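Side-chain contacts in cell division control protein Cdc48 (Mycobacterium smegmatis, PDB 5E7P), which probably binds and hydrolyses ATP as a AAA-family ATPase with two P-loop modules, both holding ADP here: residues A32-R37 with L463-P468; S163-S168 with D450-R455; T310-A315 with G321-A326; L590-G595 with G601-V606; L697-M702 with R723-P728. All blocks are in the same frame, centred on the assembly; numbering follows the deposited sequence.

Overall arrangement
From the N terminus, the chain enters contact 1 at 32-37 and does not close it until 463-468, a loop of some 430 residues that joins the N-terminal domain to the loop after helix 456-462. Within it, contact 2 begins at 163-168 and closes at 450-455, about 19 Å from contact 1 between centres. Contact 3, the short helix-to-strand return at 310-326, falls inside both, in the core of the first module. The remaining two follow in series without crossing: contact 4 in the core of the second module, on the opposite side of the chain's centre from contacts 1 and 2, then contact 5 in the second helical lid.

Contact 1: residues A32-R37 with L463-P468; sequences ALDSRR and LTVIRP
In the loop between strands 22-28 and 39-42 of the N-terminal domain, a member of the double-psi barrel group, D34 and R37 receive V465 from the segment that follows helix 456-462. The valine presents both branches. Its CG1 lies 3.3 Å from D34 OD1 and 4.0 Å from R37 CD, while V465 CB is 3.9 Å from the same R37 CD. CG2 approaches the arginine too, obliquely to the guanidinium. A branched apolar residue suits this place because it meets the methylene chain of R37, which runs extended from CG to NE and carries the guanidinium on to E436 and A32 O. The D34 carboxylate, with CG swung away from the backbone N (chi1 -152°), borders the valine while pairing with R41 in a salt bridge, and OD2 accepts from N29. R41 also bonds to the carbonyl of T464, so one arginine links both segments.

R37 is held at several points. Its NH1 donates to A32 O at 2.9 Å, on a lone pair in the carbonyl plane and 18° out of the guanidinium plane, and S35 OG reaches that same A32 O from above the plane at 3.1 Å. L33 O lies above one guanidinium face, offset toward the rim, without a hydrogen bond. R37 NE forms a salt bridge with E436 of helix 427-448, a helix that V465 touches as well. The result is one valine set between two residues whose charges are answered by R41 and E436, where the Cdc48-type N-terminal domain meets the first ATPase module.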
# COMPACT_ATOMS: atom_id res chain seq x y z
N ALA A 32 -28.73 6.24 -0.55
CA ALA A 32 -28.43 5.36 0.57
C ALA A 32 -27.26 4.42 0.28
O ALA A 32 -26.56 4.00 1.20
CB ALA A 32 -29.67 4.56 0.96
N LEU A 33 -27.07 4.10 -0.99
CA LEU A 33 -25.99 3.20 -1.40
C LEU A 33 -24.65 3.93 -1.49
O LEU A 33 -23.62 3.31 -1.74
CB LEU A 33 -26.33 2.54 -2.74
CG LEU A 33 -27.55 1.63 -2.76
CD1 LEU A 33 -27.76 1.04 -4.14
CD2 LEU A 33 -27.41 0.52 -1.72
N ASP A 34 -24.68 5.24 -1.28
CA ASP A 34 -23.47 6.05 -1.37
C ASP A 34 -23.15 6.64 -0.00
O ASP A 34 -22.10 7.26 0.19
CB ASP A 34 -23.67 7.16 -2.40
CG ASP A 34 -22.37 7.59 -3.05
OD1 ASP A 34 -21.52 6.72 -3.32
OD2 ASP A 34 -22.20 8.81 -3.29
N SER A 35 -24.06 6.44 0.95
CA SER A 35 -23.96 7.08 2.25
C SER A 35 -23.46 6.14 3.34
O SER A 35 -23.58 4.92 3.22
CB SER A 35 -25.32 7.67 2.66
OG SER A 35 -26.30 6.65 2.76
N ARG A 36 -22.90 6.72 4.39
CA ARG A 36 -22.43 5.97 5.56
C ARG A 36 -21.35 4.95 5.20
O ARG A 36 -21.31 3.85 5.75
CB ARG A 36 -23.61 5.30 6.28
CG ARG A 36 -23.55 5.44 7.79
CD ARG A 36 -24.81 4.91 8.46
NE ARG A 36 -25.94 5.83 8.33
CZ ARG A 36 -27.10 5.68 8.97
NH1 ARG A 36 -27.29 4.64 9.77
NH2 ARG A 36 -28.07 6.57 8.80
N ARG A 37 -20.47 5.34 4.27
CA ARG A 37 -19.37 4.48 3.84
C ARG A 37 -18.03 5.21 3.93
O ARG A 37 -17.01 4.72 3.47
CB ARG A 37 -19.60 3.98 2.42
CG ARG A 37 -20.68 2.91 2.31
CD ARG A 37 -21.12 2.71 0.87
NE ARG A 37 -22.04 1.58 0.73
CZ ARG A 37 -23.35 1.65 0.97
NH1 ARG A 37 -23.89 2.79 1.37
NH2 ARG A 37 -24.11 0.57 0.82
N LEU A 463 -17.40 -0.53 -6.82
CA LEU A 463 -16.15 0.13 -7.16
C LEU A 463 -16.22 1.65 -6.98
O LEU A 463 -15.19 2.32 -6.92
CB LEU A 463 -15.75 -0.20 -8.60
CG LEU A 463 -15.51 -1.68 -8.92
CD1 LEU A 463 -15.04 -1.86 -10.35
CD2 LEU A 463 -14.52 -2.28 -7.95
N THR A 464 -17.43 2.19 -6.88
CA THR A 464 -17.60 3.63 -6.70
C THR A 464 -17.43 4.05 -5.24
O THR A 464 -17.35 5.24 -4.95
CB THR A 464 -18.97 4.12 -7.21
OG1 THR A 464 -20.00 3.66 -6.32
CG2 THR A 464 -19.24 3.60 -8.62
N VAL A 465 -17.38 3.08 -4.33
CA VAL A 465 -17.31 3.39 -2.90
C VAL A 465 -16.17 2.69 -2.14
O VAL A 465 -15.85 3.06 -1.01
CB VAL A 465 -18.64 3.10 -2.17
CG1 VAL A 465 -19.72 4.06 -2.62
CG2 VAL A 465 -19.06 1.65 -2.40
N ILE A 466 -15.57 1.68 -2.75
CA ILE A 466 -14.51 0.92 -2.08
C ILE A 466 -13.12 1.42 -2.46
O ILE A 466 -12.70 1.31 -3.61
CB ILE A 466 -14.61 -0.59 -2.38
CG1 ILE A 466 -15.95 -1.14 -1.88
CG2 ILE A 466 -13.45 -1.33 -1.73
CD1 ILE A 466 -16.20 -0.90 -0.41
N ARG A 467 -12.40 1.95 -1.47
CA ARG A 467 -11.03 2.40 -1.70
C ARG A 467 -10.04 1.27 -1.49
O ARG A 467 -10.04 0.63 -0.43
CB ARG A 467 -10.68 3.58 -0.80
CG ARG A 467 -9.26 4.08 -1.01
CD ARG A 467 -8.95 5.31 -0.17
NE ARG A 467 -8.88 5.02 1.26
CZ ARG A 467 -8.42 5.88 2.16
NH1 ARG A 467 -7.99 7.07 1.78
NH2 ARG A 467 -8.39 5.55 3.45
N PRO A 468 -9.20 1.01 -2.49
CA PRO A 468 -8.12 0.02 -2.35
C PRO A 468 -7.15 0.45 -1.26
O PRO A 468 -6.86 1.64 -1.13
CB PRO A 468 -7.44 0.03 -3.72
CG PRO A 468 -7.81 1.34 -4.33
CD PRO A 468 -9.19 1.65 -3.82

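Contact 2: residues S163-S168 with D450-R455; sequences SALASS and DDPVLR
Helix 160-169 passes beside the non-helical segment 450-455, and the two backbones come nearest at L165 and P452, whose CA atoms are 7.8 Å apart. L165 carries the whole helical side of the contact. With chi1 at 173° taking CG away from the backbone N, the leucine stretches out from the helix and divides its two methyls between two partners. CD2 rests on P452 CB, 3.7 Å away, and P452 CG, 3.8 Å away; the leucine and proline side chains run antiparallel alongside each other. The other methyl, L165 CD1, meets L454 CD1 more loosely at 4.3 Å.

The residue types fit the geometry. P452 and L454 are separated by one residue in an extended run, so both point toward the helix while V453 between them points away. Proline also supplies a compact apolar surface in a segment with no regular structure. The contact is buried and wholly apolar, with no hydrogen bond between the segments. On the helix, S168 OG turns back to donate to L165 O at 2.6 Å, so the hydroxyl is satisfied within its own turn.

At the far end, R455 takes the N-cap position of helix 456-462, its backbone N bonded to the carboxylate of D458. Outward, L165 also touches V408, whereas P452 and L454 lie against A445 and A441 of helix 427-448. P452 and L454 thus fill the angle between helix 427-448 and helix 160-169, the latter connecting strands 144-146 and 177-184 of the four-stranded sheet that comes after the barrel.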
# COMPACT_ATOMS: atom_id res chain seq x y z
N SER A 163 -29.47 -13.22 5.20
CA SER A 163 -28.58 -13.53 6.31
C SER A 163 -27.58 -14.61 5.91
O SER A 163 -26.41 -14.56 6.29
CB SER A 163 -29.38 -13.96 7.54
OG SER A 163 -30.16 -15.12 7.27
N ALA A 164 -28.05 -15.58 5.13
CA ALA A 164 -27.18 -16.63 4.61
C ALA A 164 -26.18 -16.02 3.64
O ALA A 164 -25.03 -16.47 3.56
CB ALA A 164 -28.01 -17.71 3.93
N LEU A 165 -26.62 -15.00 2.90
CA LEU A 165 -25.75 -14.30 1.97
C LEU A 165 -24.66 -13.55 2.72
O LEU A 165 -23.48 -13.66 2.38
CB LEU A 165 -26.56 -13.33 1.10
CG LEU A 165 -25.76 -12.41 0.18
CD1 LEU A 165 -24.89 -13.21 -0.78
CD2 LEU A 165 -26.68 -11.48 -0.59
N ALA A 166 -25.06 -12.79 3.73
CA ALA A 166 -24.12 -12.00 4.53
C ALA A 166 -23.03 -12.87 5.14
O ALA A 166 -21.86 -12.49 5.16
CB ALA A 166 -24.86 -11.23 5.61
N SER A 167 -23.42 -14.04 5.64
CA SER A 167 -22.47 -14.95 6.27
C SER A 167 -21.57 -15.64 5.24
O SER A 167 -20.41 -15.94 5.53
CB SER A 167 -23.21 -15.99 7.12
OG SER A 167 -23.89 -15.37 8.19
N SER A 168 -22.11 -15.90 4.06
CA SER A 168 -21.35 -16.55 2.99
C SER A 168 -20.31 -15.60 2.41
O SER A 168 -19.34 -16.03 1.79
CB SER A 168 -22.28 -17.06 1.89
OG SER A 168 -22.95 -15.98 1.25
N ASP A 450 -37.76 -10.36 -3.69
CA ASP A 450 -37.07 -11.58 -4.12
C ASP A 450 -35.88 -11.88 -3.23
O ASP A 450 -35.44 -11.03 -2.45
CB ASP A 450 -36.61 -11.45 -5.57
CG ASP A 450 -37.76 -11.38 -6.55
OD1 ASP A 450 -38.30 -12.44 -6.92
OD2 ASP A 450 -38.13 -10.25 -6.96
N ASP A 451 -35.35 -13.09 -3.35
CA ASP A 451 -34.12 -13.46 -2.67
C ASP A 451 -32.93 -12.84 -3.39
O ASP A 451 -32.86 -12.86 -4.62
CB ASP A 451 -33.98 -14.99 -2.60
CG ASP A 451 -34.62 -15.68 -3.79
OD1 ASP A 451 -35.69 -15.22 -4.24
OD2 ASP A 451 -34.05 -16.68 -4.27
N PRO A 452 -31.98 -12.29 -2.62
CA PRO A 452 -30.85 -11.53 -3.17
C PRO A 452 -29.94 -12.37 -4.07
O PRO A 452 -29.53 -13.47 -3.70
CB PRO A 452 -30.08 -11.08 -1.93
CG PRO A 452 -30.45 -12.08 -0.88
CD PRO A 452 -31.88 -12.43 -1.16
N VAL A 453 -29.62 -11.84 -5.25
CA VAL A 453 -28.72 -12.52 -6.17
C VAL A 453 -27.77 -11.53 -6.85
O VAL A 453 -28.20 -10.61 -7.54
CB VAL A 453 -29.51 -13.34 -7.22
CG1 VAL A 453 -30.64 -12.52 -7.83
CG2 VAL A 453 -28.57 -13.86 -8.30
N LEU A 454 -26.47 -11.72 -6.62
CA LEU A 454 -25.45 -10.80 -7.11
C LEU A 454 -25.39 -10.71 -8.63
O LEU A 454 -25.35 -11.72 -9.33
CB LEU A 454 -24.08 -11.19 -6.56
CG LEU A 454 -23.52 -10.33 -5.43
CD1 LEU A 454 -24.30 -10.56 -4.14
CD2 LEU A 454 -22.03 -10.61 -5.22
N ARG A 455 -25.37 -9.48 -9.13
CA ARG A 455 -25.20 -9.24 -10.56
C ARG A 455 -24.00 -8.33 -10.80
O ARG A 455 -23.40 -7.83 -9.84
CB ARG A 455 -26.47 -8.63 -11.16
CG ARG A 455 -26.96 -7.39 -10.44
CD ARG A 455 -28.33 -6.97 -10.95
NE ARG A 455 -29.32 -8.04 -10.79
CZ ARG A 455 -30.62 -7.89 -11.02
NH1 ARG A 455 -31.10 -6.72 -11.42
NH2 ARG A 455 -31.44 -8.92 -10.85

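Contact 3: residues T310-A315 with G321-A326; sequences TSAVAA and GVLFIA
L323 spreads its two methyls over adjacent residues of the helix. CD1 lies 4.0 Å from A312 CB and 3.9 Å from A312 O, so it rests on both the side chain and the carbonyl of that residue. CD2 meets V313 CG2 at 4.0 Å, the two side chains crossing at a slant. The leucine gets there because its CG is trans to the backbone N (chi1 -178°), which carries the fork straight off the strand toward the helix, while V313 turns CG2 away from its own carbonyl carbon.

Small alanine beside branched valine suits the place: A312 lets the leucine methyl come close to the helix backbone, and V313 flanks it. No hydrogen bond joins the segments; the CA atoms of V313 and L323, the nearest pair, are 7.3 Å apart.

In the second shell, L323 is backed by V290 and F363 on the strands to either side and by L352 of helix 344-356. V313 in turn leans on E351 and A355 of that second helix, and A312 on L292. G321, at the start of the strand, has backbone angles that call for glycine, since a CB there would be jammed against the carbonyl O of the preceding residue.

Strand 321-326, which by its place in the AAA fold should be the Walker B strand, runs parallel between 289-293 and 361-366. Helix 302-319 precedes it in a beta-alpha-beta unit and covers one side of the sheet, packed beside helix 344-356.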
# COMPACT_ATOMS: atom_id res chain seq x y z
N THR A 310 6.71 -14.26 26.01
CA THR A 310 7.36 -15.32 26.79
C THR A 310 6.45 -16.54 26.90
O THR A 310 6.91 -17.68 26.79
CB THR A 310 7.71 -14.81 28.20
OG1 THR A 310 8.55 -13.65 28.09
CG2 THR A 310 8.43 -15.90 29.01
N SER A 311 5.16 -16.29 27.11
CA SER A 311 4.18 -17.36 27.23
C SER A 311 4.01 -18.09 25.90
O SER A 311 3.84 -19.31 25.86
CB SER A 311 2.84 -16.80 27.70
OG SER A 311 1.83 -17.79 27.68
N ALA A 312 4.07 -17.33 24.81
CA ALA A 312 3.91 -17.89 23.47
C ALA A 312 5.12 -18.73 23.07
O ALA A 312 4.98 -19.77 22.42
CB ALA A 312 3.68 -16.78 22.47
N VAL A 313 6.31 -18.28 23.46
CA VAL A 313 7.54 -19.01 23.17
C VAL A 313 7.61 -20.34 23.93
O VAL A 313 8.00 -21.37 23.38
CB VAL A 313 8.78 -18.14 23.46
CG1 VAL A 313 10.05 -18.99 23.47
CG2 VAL A 313 8.89 -17.02 22.44
N ALA A 314 7.22 -20.31 25.20
CA ALA A 314 7.22 -21.52 26.02
C ALA A 314 6.20 -22.54 25.52
O ALA A 314 6.38 -23.75 25.70
CB ALA A 314 6.97 -21.18 27.48
N ALA A 315 5.14 -22.06 24.90
CA ALA A 315 4.09 -22.93 24.39
C ALA A 315 4.51 -23.62 23.10
O ALA A 315 4.19 -24.79 22.88
CB ALA A 315 2.80 -22.14 24.18
N GLY A 321 6.62 -26.98 16.63
CA GLY A 321 5.69 -26.40 15.68
C GLY A 321 6.10 -25.02 15.21
O GLY A 321 7.28 -24.68 15.20
N VAL A 322 5.11 -24.22 14.82
CA VAL A 322 5.38 -22.90 14.26
C VAL A 322 4.91 -21.77 15.16
O VAL A 322 3.73 -21.71 15.53
CB VAL A 322 4.73 -22.74 12.87
CG1 VAL A 322 5.01 -21.37 12.31
CG2 VAL A 322 5.23 -23.81 11.93
N LEU A 323 5.83 -20.87 15.51
CA LEU A 323 5.47 -19.63 16.18
C LEU A 323 5.23 -18.56 15.12
O LEU A 323 6.14 -18.22 14.36
CB LEU A 323 6.58 -19.18 17.14
CG LEU A 323 6.29 -17.90 17.95
CD1 LEU A 323 5.16 -18.11 18.95
CD2 LEU A 323 7.54 -17.40 18.65
N PHE A 324 4.01 -18.05 15.07
CA PHE A 324 3.64 -17.08 14.04
C PHE A 324 3.18 -15.76 14.65
O PHE A 324 2.23 -15.72 15.44
CB PHE A 324 2.58 -17.66 13.10
CG PHE A 324 1.97 -16.65 12.17
CD1 PHE A 324 2.77 -15.77 11.46
CD2 PHE A 324 0.60 -16.60 11.98
CE1 PHE A 324 2.21 -14.84 10.59
CE2 PHE A 324 0.03 -15.67 11.12
CZ PHE A 324 0.84 -14.79 10.42
N ILE A 325 3.85 -14.68 14.27
CA ILE A 325 3.44 -13.34 14.68
C ILE A 325 3.02 -12.52 13.46
O ILE A 325 3.85 -12.11 12.65
CB ILE A 325 4.56 -12.60 15.45
CG1 ILE A 325 4.94 -13.38 16.70
CG2 ILE A 325 4.10 -11.21 15.83
CD1 ILE A 325 6.06 -12.74 17.50
N ALA A 326 1.72 -12.30 13.33
CA ALA A 326 1.18 -11.51 12.24
C ALA A 326 1.45 -10.02 12.47
O ALA A 326 1.15 -9.49 13.54
CB ALA A 326 -0.31 -11.75 12.08

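Contact 4: residues L590-G595 with G601-V606; sequences LAPRRG and GVTDKV
L590 lays its CD2 methyl against V606 CG1, 4.0 Å away, the two side chains set nearly perpendicular. The same V606 methyl also rests 3.9 Å from the L590 carbonyl O, so one branch of the valine serves both the leucine side chain and its backbone.

One turn earlier on the helix, T603 turns its methyl to the CG-CD side of the P592 ring. T603 CG2 stands 4.1 Å from P592 CG and equally far from P592 CD. Threonine is well chosen, since its two branches divide the work: the methyl packs on the proline, while OG1 is turned away from its carbonyl carbon (chi1 -66°) and bonds to D599, with a weak second bond from N597. Proline suits the other side because helix 587-590 has ended there, A591 having already left helical angles.

T603 and V606 are three apart and so lie on the same face of their helix, both buried; G601, with positive phi, holds the N-cap position at the start of that helix. The contact has no hydrogen bond across it, so apolar overlap carries it. The loop between the segments probably corresponds to pore loop 2 of hexameric Cdc48 relatives.

Around it, V606 also touches V567 on helix 563-576, and T603 and V606 both touch M556 on helix 552-558. L590 reaches L610 farther along helix 602-617, so this helix lies between the loop and the flanking helices of the second ATPase core.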
# COMPACT_ATOMS: atom_id res chain seq x y z
N LEU A 590 23.16 6.00 -2.50
CA LEU A 590 23.46 4.63 -2.10
C LEU A 590 24.88 4.25 -2.51
O LEU A 590 25.56 3.51 -1.79
CB LEU A 590 22.45 3.67 -2.72
CG LEU A 590 22.04 2.43 -1.92
CD1 LEU A 590 20.73 1.87 -2.45
CD2 LEU A 590 23.13 1.37 -1.95
N ALA A 591 25.33 4.76 -3.66
CA ALA A 591 26.67 4.46 -4.16
C ALA A 591 27.34 5.67 -4.80
O ALA A 591 27.45 5.74 -6.02
CB ALA A 591 26.62 3.29 -5.14
N PRO A 592 27.79 6.62 -3.97
CA PRO A 592 28.47 7.81 -4.48
C PRO A 592 29.91 7.51 -4.89
O PRO A 592 30.43 6.44 -4.57
CB PRO A 592 28.46 8.75 -3.27
CG PRO A 592 28.51 7.83 -2.10
CD PRO A 592 27.70 6.62 -2.50
N ARG A 593 30.55 8.45 -5.59
CA ARG A 593 31.93 8.27 -6.01
C ARG A 593 32.86 8.23 -4.80
O ARG A 593 32.60 8.88 -3.78
CB ARG A 593 32.35 9.39 -6.96
CG ARG A 593 31.79 9.26 -8.36
CD ARG A 593 32.16 10.46 -9.22
NE ARG A 593 31.69 10.32 -10.59
CZ ARG A 593 32.43 9.85 -11.59
NH1 ARG A 593 33.69 9.48 -11.38
NH2 ARG A 593 31.91 9.75 -12.81
N ARG A 594 33.94 7.47 -4.92
CA ARG A 594 34.94 7.36 -3.87
C ARG A 594 35.55 8.73 -3.58
O ARG A 594 36.04 9.41 -4.48
CB ARG A 594 36.03 6.36 -4.27
CG ARG A 594 37.27 6.40 -3.40
CD ARG A 594 38.49 6.77 -4.23
NE ARG A 594 38.60 5.93 -5.42
CZ ARG A 594 39.43 6.17 -6.43
NH1 ARG A 594 40.23 7.24 -6.40
NH2 ARG A 594 39.47 5.35 -7.48
N GLY A 595 35.50 9.13 -2.31
CA GLY A 595 35.99 10.44 -1.91
C GLY A 595 34.88 11.33 -1.40
O GLY A 595 35.11 12.24 -0.61
N GLY A 601 34.87 3.70 6.40
CA GLY A 601 34.74 2.61 5.44
C GLY A 601 33.35 2.01 5.34
O GLY A 601 33.18 0.95 4.74
N VAL A 602 32.36 2.68 5.93
CA VAL A 602 30.98 2.20 5.87
C VAL A 602 30.45 2.24 4.43
O VAL A 602 29.86 1.27 3.95
CB VAL A 602 30.05 2.99 6.82
CG1 VAL A 602 28.59 2.76 6.46
CG2 VAL A 602 30.32 2.61 8.26
N THR A 603 30.68 3.36 3.75
CA THR A 603 30.26 3.52 2.36
C THR A 603 30.96 2.51 1.45
O THR A 603 30.33 1.92 0.57
CB THR A 603 30.52 4.96 1.86
OG1 THR A 603 29.68 5.87 2.57
CG2 THR A 603 30.23 5.07 0.37
N ASP A 604 32.26 2.32 1.67
CA ASP A 604 33.05 1.38 0.88
C ASP A 604 32.45 -0.02 0.90
O ASP A 604 32.22 -0.62 -0.16
CB ASP A 604 34.49 1.32 1.39
CG ASP A 604 35.27 2.59 1.11
OD1 ASP A 604 34.91 3.31 0.15
OD2 ASP A 604 36.24 2.87 1.86
N LYS A 605 32.19 -0.52 2.10
CA LYS A 605 31.62 -1.86 2.26
C LYS A 605 30.25 -1.98 1.59
O LYS A 605 29.93 -3.02 1.02
CB LYS A 605 31.51 -2.21 3.75
CG LYS A 605 32.85 -2.27 4.47
CD LYS A 605 32.68 -2.05 5.96
CE LYS A 605 34.01 -1.75 6.64
NZ LYS A 605 33.83 -1.06 7.95
N VAL A 606 29.45 -0.92 1.67
CA VAL A 606 28.13 -0.91 1.04
C VAL A 606 28.24 -1.02 -0.48
O VAL A 606 27.58 -1.86 -1.09
CB VAL A 606 27.33 0.36 1.41
CG1 VAL A 606 26.06 0.43 0.60
CG2 VAL A 606 27.01 0.37 2.90

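Contact 5: residues L697-M702 with R723-P728; sequences LRESAM and RETVRP
The carboxylate of E699 comes beside T725, with E699 CD 3.7 Å and OE2 3.9 Å from T725 OG1; the two side chains stand roughly square to one another and no hydrogen bond forms between them. The other flat group here, the guanidinium of R727, has P728 CD over one face, offset toward the rim, and the carbonyl carbon of R723 in its plane at the edge, though the geometry on that side is doubtful.

The closest meeting of the segments is at the aliphatic part of E699, where CG lies 3.5 Å from T725 OG1. Next to the threonine, on the same flank of E699, V726 CG2 is 3.8 Å from E699 CB and 4.0 Å from E699 CG, the valine and glutamate lying side by side but heading opposite ways. E699 reaches both because its chain starts out away from the backbone N (chi1 -172°) and then bends at chi2 (61°), tucking the methylenes over T725 and V726. Glutamate suits the spot, offering methylenes to the valine and a charged end at a surface contact. T725 OG1 is bonded to the carbonyl of A722, a helical turn back, and A722 itself touches E699.

V726 also rests on L696, and its carbonyl bonds to Y688. The valine side chain lies about 12 Å from a bound ADP. Helix 690-707 against the last part of 716-726 is the kind of helix pairing that builds the AAA+ lid of the second module.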
# COMPACT_ATOMS: atom_id res chain seq x y z
N LEU A 697 -1.89 23.52 -13.55
CA LEU A 697 -3.31 23.19 -13.62
C LEU A 697 -3.95 23.27 -12.25
O LEU A 697 -5.08 23.73 -12.10
CB LEU A 697 -3.50 21.78 -14.19
CG LEU A 697 -3.19 21.59 -15.68
CD1 LEU A 697 -3.14 20.11 -16.01
CD2 LEU A 697 -4.24 22.29 -16.52
N ARG A 698 -3.22 22.79 -11.25
CA ARG A 698 -3.63 22.87 -9.85
C ARG A 698 -3.85 24.33 -9.45
O ARG A 698 -4.88 24.68 -8.87
CB ARG A 698 -2.56 22.23 -8.98
CG ARG A 698 -2.69 22.49 -7.48
CD ARG A 698 -1.37 22.16 -6.80
NE ARG A 698 -1.50 22.00 -5.35
CZ ARG A 698 -1.40 23.00 -4.48
NH1 ARG A 698 -1.18 24.23 -4.91
NH2 ARG A 698 -1.53 22.76 -3.18
N GLU A 699 -2.87 25.17 -9.76
CA GLU A 699 -2.95 26.58 -9.43
C GLU A 699 -4.04 27.28 -10.23
O GLU A 699 -4.73 28.15 -9.72
CB GLU A 699 -1.60 27.26 -9.67
CG GLU A 699 -1.53 28.69 -9.18
CD GLU A 699 -1.74 28.82 -7.68
OE1 GLU A 699 -1.42 27.86 -6.94
OE2 GLU A 699 -2.24 29.88 -7.24
N SER A 700 -4.18 26.90 -11.50
CA SER A 700 -5.20 27.48 -12.36
C SER A 700 -6.60 27.20 -11.82
O SER A 700 -7.42 28.11 -11.72
CB SER A 700 -5.09 26.94 -13.79
OG SER A 700 -3.89 27.37 -14.41
N ALA A 701 -6.84 25.95 -11.47
CA ALA A 701 -8.14 25.54 -10.94
C ALA A 701 -8.45 26.27 -9.64
O ALA A 701 -9.57 26.71 -9.42
CB ALA A 701 -8.17 24.03 -10.73
N MET A 702 -7.43 26.40 -8.79
CA MET A 702 -7.59 27.10 -7.51
C MET A 702 -7.85 28.59 -7.72
O MET A 702 -8.65 29.20 -7.02
CB MET A 702 -6.36 26.88 -6.62
CG MET A 702 -6.40 27.64 -5.31
SD MET A 702 -7.77 27.16 -4.23
CE MET A 702 -7.04 25.80 -3.32
N ARG A 723 0.45 31.34 -13.92
CA ARG A 723 1.80 31.33 -14.46
C ARG A 723 2.73 32.32 -13.76
O ARG A 723 3.94 32.27 -13.93
CB ARG A 723 1.79 31.62 -15.97
CG ARG A 723 1.14 30.53 -16.80
CD ARG A 723 1.47 30.72 -18.27
NE ARG A 723 2.91 30.69 -18.50
CZ ARG A 723 3.48 30.81 -19.69
NH1 ARG A 723 2.72 30.96 -20.77
NH2 ARG A 723 4.80 30.78 -19.80
N GLU A 724 2.15 33.23 -12.98
CA GLU A 724 2.94 34.20 -12.23
C GLU A 724 3.58 33.54 -11.01
O GLU A 724 4.68 33.90 -10.61
CB GLU A 724 2.09 35.39 -11.81
CG GLU A 724 1.45 36.14 -12.97
CD GLU A 724 0.59 37.31 -12.52
OE1 GLU A 724 0.51 37.55 -11.29
OE2 GLU A 724 -0.00 37.98 -13.39
N THR A 725 2.87 32.57 -10.43
CA THR A 725 3.38 31.86 -9.25
C THR A 725 4.05 30.54 -9.63
O THR A 725 4.99 30.11 -8.96
CB THR A 725 2.27 31.60 -8.21
OG1 THR A 725 1.32 30.67 -8.74
CG2 THR A 725 1.56 32.90 -7.85
N VAL A 726 3.56 29.90 -10.68
CA VAL A 726 4.16 28.66 -11.16
C VAL A 726 5.14 28.93 -12.29
O VAL A 726 4.75 29.14 -13.44
CB VAL A 726 3.09 27.65 -11.63
CG1 VAL A 726 3.75 26.34 -12.04
CG2 VAL A 726 2.06 27.42 -10.53
N ARG A 727 6.43 28.92 -11.96
CA ARG A 727 7.48 29.29 -12.89
C ARG A 727 8.17 28.07 -13.49
O ARG A 727 8.08 26.98 -12.94
CB ARG A 727 8.50 30.20 -12.19
CG ARG A 727 7.89 31.44 -11.57
CD ARG A 727 7.04 32.19 -12.59
NE ARG A 727 7.81 32.58 -13.76
CZ ARG A 727 7.27 32.91 -14.93
NH1 ARG A 727 5.95 32.88 -15.09
NH2 ARG A 727 8.04 33.25 -15.95
N PRO A 728 8.86 28.25 -14.63
CA PRO A 728 9.67 27.16 -15.18
C PRO A 728 10.84 26.81 -14.26
O PRO A 728 11.45 27.72 -13.68
CB PRO A 728 10.19 27.74 -16.51
CG PRO A 728 10.09 29.22 -16.34
CD PRO A 728 8.87 29.44 -15.50